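Sugar kinase MJ0406 (Methanococcus jannaschii, PDB 2C4E) catalyses the ATP-dependent phosphorylation of nucleosides, above all inosine, guanosine and cytidine, to nucleoside monophosphates, with magnesium or manganese as cofactor. Local coordinates at residues A271-F276 / N286-D291; V277-G282 / V294-K299; K218-Y223 / D247-G252. All blocks are in the same frame, centred on the assembly; numbering follows the deposited sequence.

Contact 1: residues A271-F276 / N286-D291; sequences AATASF and NLPTWD
Thr273 and Phe276, one turn apart on helix 263-277, both touch Pro288 in the segment that leads into helix 290-299. This is helix-to-loop packing in the C-terminal part of a ribokinase-fold kinase. Thr273 comes first along the helix. Its methyl CG2 lies 3.8 Å from Pro288 CG. That methyl stands anti to the backbone N (chi1 -55°, measured to OG1), which turns it to the proline, while OG1 bonds back to Ile269 O of the same helix. Ser275 OG turns to its own helix and bonds to Ala272 O at 2.6 Å. Phe276 has the largest share of the contact. Pro288 CB sits over one face of its ring, toward the rim, in a CH-pi contact 3.8 Å from the ring centroid and 23° off the normal. Asn286 O lies 3.5 Å from Phe276 CB. Arg296 of helix 290-299 also meets the Phe276 ring, as a cation-pi partner. A serine in place of Phe276 would probably leave Pro288 without its aromatic platform and Arg296 without its pi partner. The closest carbon pair is Phe276 CD1 and Pro288 CB, 3.5 Å apart.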
# COMPACT_ATOMS: atom_id res chain seq x y z
N ALA A 271 3.02 -13.06 29.30
CA ALA A 271 2.67 -14.28 28.57
C ALA A 271 1.16 -14.42 28.42
O ALA A 271 0.67 -14.71 27.33
CB ALA A 271 3.24 -15.48 29.27
N ALA A 272 0.43 -14.21 29.51
CA ALA A 272 -1.02 -14.34 29.47
C ALA A 272 -1.64 -13.28 28.57
O ALA A 272 -2.56 -13.56 27.80
CB ALA A 272 -1.59 -14.25 30.86
N THR A 273 -1.11 -12.07 28.62
CA THR A 273 -1.62 -11.00 27.77
C THR A 273 -1.44 -11.32 26.30
O THR A 273 -2.37 -11.15 25.51
CB THR A 273 -0.92 -9.66 28.07
OG1 THR A 273 -1.04 -9.36 29.46
CG2 THR A 273 -1.63 -8.51 27.37
N ALA A 274 -0.25 -11.81 25.94
CA ALA A 274 0.07 -12.17 24.57
C ALA A 274 -0.83 -13.26 24.04
O ALA A 274 -1.10 -13.31 22.83
CB ALA A 274 1.53 -12.62 24.47
N SER A 275 -1.30 -14.14 24.93
CA SER A 275 -2.17 -15.25 24.53
C SER A 275 -3.54 -14.77 24.06
O SER A 275 -4.21 -15.48 23.31
CB SER A 275 -2.31 -16.26 25.68
OG SER A 275 -3.20 -15.81 26.69
N PHE A 276 -3.98 -13.59 24.51
CA PHE A 276 -5.24 -13.01 24.04
C PHE A 276 -5.12 -12.34 22.68
O PHE A 276 -6.01 -12.45 21.83
CB PHE A 276 -5.78 -11.97 25.03
CG PHE A 276 -6.48 -12.56 26.20
CD1 PHE A 276 -5.82 -12.71 27.42
CD2 PHE A 276 -7.80 -12.95 26.10
CE1 PHE A 276 -6.48 -13.26 28.50
CE2 PHE A 276 -8.46 -13.49 27.19
CZ PHE A 276 -7.79 -13.65 28.39
N ASN A 286 -7.92 -7.53 20.24
CA ASN A 286 -8.31 -8.42 21.34
C ASN A 286 -7.45 -8.24 22.58
O ASN A 286 -7.10 -9.21 23.25
CB ASN A 286 -8.28 -9.89 20.88
CG ASN A 286 -9.17 -10.80 21.74
OD1 ASN A 286 -8.75 -11.89 22.16
ND2 ASN A 286 -10.40 -10.36 21.98
N LEU A 287 -7.12 -6.98 22.88
CA LEU A 287 -6.34 -6.68 24.07
C LEU A 287 -7.20 -6.92 25.31
O LEU A 287 -8.34 -6.44 25.38
CB LEU A 287 -5.80 -5.25 24.04
CG LEU A 287 -4.61 -5.04 23.09
CD1 LEU A 287 -4.36 -3.56 22.87
CD2 LEU A 287 -3.35 -5.71 23.58
N PRO A 288 -6.70 -7.71 26.26
CA PRO A 288 -7.51 -8.08 27.43
C PRO A 288 -7.46 -7.07 28.58
O PRO A 288 -6.55 -6.24 28.68
CB PRO A 288 -6.86 -9.39 27.86
CG PRO A 288 -5.41 -9.16 27.56
CD PRO A 288 -5.37 -8.34 26.29
N THR A 289 -8.45 -7.19 29.47
CA THR A 289 -8.43 -6.49 30.74
C THR A 289 -7.57 -7.24 31.74
O THR A 289 -7.25 -8.41 31.54
CB THR A 289 -9.83 -6.40 31.34
OG1 THR A 289 -10.36 -7.72 31.56
CG2 THR A 289 -10.81 -5.74 30.38
N TRP A 290 -7.25 -6.56 32.83
CA TRP A 290 -6.44 -7.13 33.90
C TRP A 290 -7.08 -8.38 34.49
O TRP A 290 -6.44 -9.42 34.62
CB TRP A 290 -6.22 -6.09 35.00
CG TRP A 290 -5.39 -6.65 36.09
CD1 TRP A 290 -5.82 -7.14 37.29
CD2 TRP A 290 -3.98 -6.86 36.05
NE1 TRP A 290 -4.75 -7.61 38.01
CE2 TRP A 290 -3.61 -7.45 37.27
CE3 TRP A 290 -2.97 -6.57 35.12
CZ2 TRP A 290 -2.29 -7.78 37.58
CZ3 TRP A 290 -1.66 -6.90 35.42
CH2 TRP A 290 -1.33 -7.49 36.64
N ASP A 291 -8.35 -8.28 34.86
CA ASP A 291 -9.01 -9.43 35.49
C ASP A 291 -9.07 -10.62 34.54
O ASP A 291 -8.94 -11.75 34.97
CB ASP A 291 -10.40 -9.06 36.01
CG ASP A 291 -10.35 -8.17 37.24
OD1 ASP A 291 -9.25 -7.97 37.84
OD2 ASP A 291 -11.38 -7.62 37.68

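Contact 2: residues V277-G282 / V294-K299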
# COMPACT_ATOMS: atom_id res chain seq x y z
N VAL A 277 -4.04 -11.59 22.49
CA VAL A 277 -3.92 -10.73 21.31
C VAL A 277 -3.80 -11.56 20.04
O VAL A 277 -4.34 -11.19 19.00
CB VAL A 277 -2.74 -9.73 21.46
CG1 VAL A 277 -2.61 -8.87 20.22
CG2 VAL A 277 -2.99 -8.87 22.65
N VAL A 278 -3.11 -12.69 20.13
CA VAL A 278 -2.97 -13.59 18.98
C VAL A 278 -4.28 -14.23 18.50
O VAL A 278 -4.29 -14.88 17.46
CB VAL A 278 -1.93 -14.71 19.24
CG1 VAL A 278 -0.56 -14.13 19.44
CG2 VAL A 278 -2.33 -15.58 20.44
N GLU A 279 -5.37 -14.06 19.24
CA GLU A 279 -6.65 -14.69 18.89
C GLU A 279 -7.46 -13.92 17.85
O GLU A 279 -8.50 -14.42 17.39
CB GLU A 279 -7.51 -14.90 20.14
CG GLU A 279 -6.84 -15.74 21.21
CD GLU A 279 -7.72 -16.01 22.41
OE1 GLU A 279 -8.83 -15.43 22.51
OE2 GLU A 279 -7.30 -16.82 23.26
N ALA A 280 -7.01 -12.73 17.47
CA ALA A 280 -7.70 -11.91 16.47
C ALA A 280 -6.74 -11.11 15.61
O ALA A 280 -5.58 -10.89 15.98
CB ALA A 280 -8.69 -10.98 17.14
N LYS A 281 -7.24 -10.66 14.45
CA LYS A 281 -6.45 -9.86 13.54
C LYS A 281 -6.38 -8.43 14.04
O LYS A 281 -7.38 -7.86 14.46
CB LYS A 281 -7.04 -9.88 12.13
CG LYS A 281 -7.08 -11.26 11.49
CD LYS A 281 -7.49 -11.19 10.03
CE LYS A 281 -7.60 -12.58 9.42
NZ LYS A 281 -7.47 -12.56 7.94
N GLY A 282 -5.19 -7.86 13.97
CA GLY A 282 -4.93 -6.52 14.47
C GLY A 282 -4.23 -6.60 15.81
O GLY A 282 -4.49 -7.49 16.63
N VAL A 294 -5.58 -12.23 34.56
CA VAL A 294 -5.37 -12.97 35.81
C VAL A 294 -6.14 -14.29 35.76
O VAL A 294 -5.62 -15.33 36.16
CB VAL A 294 -5.75 -12.11 37.05
CG1 VAL A 294 -5.69 -12.94 38.33
CG2 VAL A 294 -4.80 -10.91 37.16
N GLU A 295 -7.36 -14.25 35.24
CA GLU A 295 -8.21 -15.44 35.15
C GLU A 295 -7.59 -16.52 34.27
O GLU A 295 -7.68 -17.71 34.56
CB GLU A 295 -9.59 -15.05 34.60
CG GLU A 295 -10.65 -16.14 34.67
CD GLU A 295 -11.96 -15.71 34.04
OE1 GLU A 295 -11.93 -14.86 33.12
OE2 GLU A 295 -13.02 -16.22 34.45
N ARG A 296 -6.94 -16.10 33.18
CA ARG A 296 -6.37 -17.07 32.25
C ARG A 296 -5.15 -17.76 32.84
O ARG A 296 -4.98 -18.96 32.64
CB ARG A 296 -6.02 -16.41 30.92
CG ARG A 296 -5.61 -17.42 29.88
CD ARG A 296 -5.57 -16.88 28.50
NE ARG A 296 -6.88 -16.91 27.85
CZ ARG A 296 -7.07 -16.60 26.57
NH1 ARG A 296 -6.03 -16.26 25.82
NH2 ARG A 296 -8.28 -16.66 26.04
N LEU A 297 -4.32 -17.02 33.57
CA LEU A 297 -3.19 -17.60 34.31
C LEU A 297 -3.64 -18.56 35.40
O LEU A 297 -2.90 -19.46 35.78
CB LEU A 297 -2.35 -16.50 34.98
CG LEU A 297 -1.34 -15.73 34.14
CD1 LEU A 297 -0.67 -14.68 35.02
CD2 LEU A 297 -0.31 -16.67 33.53
N GLU A 298 -4.84 -18.34 35.93
CA GLU A 298 -5.39 -19.19 36.98
C GLU A 298 -5.70 -20.57 36.41
O GLU A 298 -5.67 -21.56 37.14
CB GLU A 298 -6.65 -18.56 37.58
CG GLU A 298 -7.13 -19.22 38.87
CD GLU A 298 -8.46 -18.67 39.36
OE1 GLU A 298 -9.04 -17.78 38.70
OE2 GLU A 298 -8.94 -19.14 40.42
N LYS A 299 -5.99 -20.63 35.11
CA LYS A 299 -6.22 -21.90 34.40
C LYS A 299 -4.93 -22.59 33.93
O LYS A 299 -4.90 -23.82 33.84
CB LYS A 299 -7.12 -21.67 33.17
CG LYS A 299 -8.53 -21.21 33.49
CD LYS A 299 -9.58 -22.08 32.78
CE LYS A 299 -10.98 -21.82 33.33
NZ LYS A 299 -12.02 -22.56 32.56
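The carboxylate of Glu279 lies at the edge of the Arg296 guanidinium, which also meets the Phe276 ring, and the planes of the two charged groups are turned 39° apart. Both terminal nitrogens of Arg296 point at a single oxygen. NH1 reaches Glu279 OE2 at 2.9 Å and NH2 reaches the same OE2 at 3.0 Å. The grip is end-on but forked, and both bonds are well bent, with an N-H...O angle of 136° for NH1. The nitrogens approach from the same face of the carboxylate plane. NH2 is on the syn side, while NH1 stands well above the plane. This salt bridge ties the type I beta turn Val277 to Ala280, at the end of helix 263-277, to helix 290-299 at the surface of the ribokinase fold. The two side chains come from opposite directions. Glu279 runs extended beyond CG (chi2 -177°), and Arg296 bends at chi3. Both ends have a further partner. Glu279 OE2 also accepts from Gly237 N, so three N-H groups converge on this oxygen, which probably favours the charged carboxylate. Arg296 NH1 also bonds to Ser275 OG.

Contact 3: residues K218-Y223 / D247-G252; sequences KGSVIY and DSYRAG
Ser220 and Tyr249 meet through their hydroxyls. Ser220 OG lies 2.7 Å from Tyr249 OH in a hydrogen bond in which either group could be the donor. Ser220 holds OG between its backbone N and carbonyl carbon (chi1 50°), and from there the oxygen faces the tyrosine. On the other side, Tyr249 CG stands anti to the backbone N (chi1 179°), and the ring carries its hydroxyl across to the strand. The serine also touches the ring end. Its OG is 3.4 Å from Tyr249 CE1, and its CB is 3.4 Å from Tyr249 OH. The CA atoms of the pair remain 9.8 Å apart, so the length of the tyrosine spans the gap. The contact joins strand 220-223 of the eight-stranded central sheet to helix 245-258, inside the ribokinase fold. Both residues are buried, and each hydroxyl gives the other a polar mate. Ile212 and Thr214 of strand 210-214 pack against Tyr249. Functional residues flank the pair. Lys218 and Gly219 bind ATP. Asp247 binds substrate and is the inferred proton acceptor. Arg250, the inferred transition-state stabiliser, forms a salt bridge with Asp160.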
# COMPACT_ATOMS: atom_id res chain seq x y z
N LYS A 218 7.74 -20.84 22.63
CA LYS A 218 8.59 -21.50 23.63
C LYS A 218 8.74 -20.66 24.92
O LYS A 218 9.60 -20.95 25.75
CB LYS A 218 9.98 -21.78 23.05
CG LYS A 218 9.97 -22.68 21.83
CD LYS A 218 11.37 -23.12 21.46
CE LYS A 218 11.36 -24.02 20.24
NZ LYS A 218 12.73 -24.46 19.86
N GLY A 219 7.92 -19.63 25.07
CA GLY A 219 7.91 -18.84 26.29
C GLY A 219 8.90 -17.70 26.29
O GLY A 219 9.17 -17.09 25.27
N SER A 220 9.43 -17.38 27.47
CA SER A 220 10.40 -16.30 27.62
C SER A 220 11.28 -16.60 28.82
O SER A 220 11.03 -17.54 29.58
CB SER A 220 9.68 -14.95 27.77
OG SER A 220 8.68 -15.04 28.77
N VAL A 221 12.36 -15.85 28.94
CA VAL A 221 13.25 -15.98 30.08
C VAL A 221 13.63 -14.59 30.56
O VAL A 221 13.91 -13.71 29.75
CB VAL A 221 14.51 -16.80 29.75
CG1 VAL A 221 15.24 -16.23 28.55
CG2 VAL A 221 15.45 -16.90 30.96
N ILE A 222 13.61 -14.40 31.88
CA ILE A 222 14.05 -13.18 32.50
C ILE A 222 15.37 -13.43 33.22
O ILE A 222 15.47 -14.31 34.06
CB ILE A 222 13.00 -12.72 33.53
CG1 ILE A 222 11.63 -12.57 32.87
CG2 ILE A 222 13.47 -11.43 34.19
CD1 ILE A 222 10.47 -12.57 33.87
N TYR A 223 16.38 -12.63 32.89
CA TYR A 223 17.67 -12.72 33.56
C TYR A 223 17.88 -11.49 34.40
O TYR A 223 17.72 -10.38 33.90
CB TYR A 223 18.82 -12.78 32.55
CG TYR A 223 18.78 -13.96 31.64
CD1 TYR A 223 18.22 -13.88 30.37
CD2 TYR A 223 19.34 -15.17 32.03
CE1 TYR A 223 18.21 -14.99 29.52
CE2 TYR A 223 19.34 -16.26 31.20
CZ TYR A 223 18.76 -16.17 29.95
OH TYR A 223 18.78 -17.28 29.12
N ASP A 247 4.31 -6.87 21.37
CA ASP A 247 4.01 -5.61 22.03
C ASP A 247 3.12 -5.85 23.24
O ASP A 247 3.27 -5.19 24.28
CB ASP A 247 3.34 -4.62 21.08
CG ASP A 247 4.24 -4.21 19.93
OD1 ASP A 247 5.47 -4.08 20.14
OD2 ASP A 247 3.81 -4.00 18.78
N SER A 248 2.21 -6.82 23.12
CA SER A 248 1.29 -7.13 24.20
C SER A 248 1.98 -7.78 25.39
O SER A 248 1.58 -7.53 26.52
CB SER A 248 0.14 -8.02 23.72
OG SER A 248 0.59 -9.32 23.46
N TYR A 249 3.02 -8.58 25.15
CA TYR A 249 3.81 -9.15 26.23
C TYR A 249 4.48 -8.03 27.00
O TYR A 249 4.51 -8.04 28.21
CB TYR A 249 4.89 -10.08 25.68
CG TYR A 249 5.78 -10.70 26.74
CD1 TYR A 249 5.59 -12.03 27.14
CD2 TYR A 249 6.84 -9.99 27.32
CE1 TYR A 249 6.39 -12.61 28.10
CE2 TYR A 249 7.66 -10.59 28.29
CZ TYR A 249 7.43 -11.90 28.67
OH TYR A 249 8.24 -12.49 29.62
N ARG A 250 5.08 -7.07 26.29
CA ARG A 250 5.70 -5.92 26.93
C ARG A 250 4.67 -5.08 27.69
O ARG A 250 4.93 -4.69 28.82
CB ARG A 250 6.49 -5.10 25.91
CG ARG A 250 7.79 -5.80 25.47
CD ARG A 250 7.91 -6.02 24.00
NE ARG A 250 9.12 -6.72 23.59
CZ ARG A 250 9.21 -8.02 23.32
NH1 ARG A 250 8.17 -8.83 23.44
NH2 ARG A 250 10.38 -8.52 22.92
N ALA A 251 3.49 -4.87 27.11
CA ALA A 251 2.41 -4.16 27.78
C ALA A 251 2.04 -4.83 29.10
O ALA A 251 1.92 -4.16 30.13
CB ALA A 251 1.18 -4.05 26.87
N GLY A 252 1.90 -6.15 29.08
CA GLY A 252 1.56 -6.89 30.28
C GLY A 252 2.66 -6.85 31.32
O GLY A 252 2.39 -6.63 32.51

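Overall arrangement
Contact 3 is buried in the core, contact 1 is partly buried and contact 2 lies at the surface. Their chemistry changes in step: a pair of neutral hydroxyls inside, proline on an aromatic ring midway, and a salt bridge outside. Contacts 1 and 2 both use helix 290-299, and their centres lie about 4 Å apart. Arg296 links them, since it meets both Ser275 and Phe276 of contact 1. Their segments alternate along the chain. Contact 3 holds a different pair, strand 220-223 and helix 245-258. That helix packs on helix 263-277, where Ser248 touches Thr273, Ala274 and Val277. The segments of contact 3 hold ATP-binding residues and the probable catalytic ones, whereas contact 2 is away from the annotated sites.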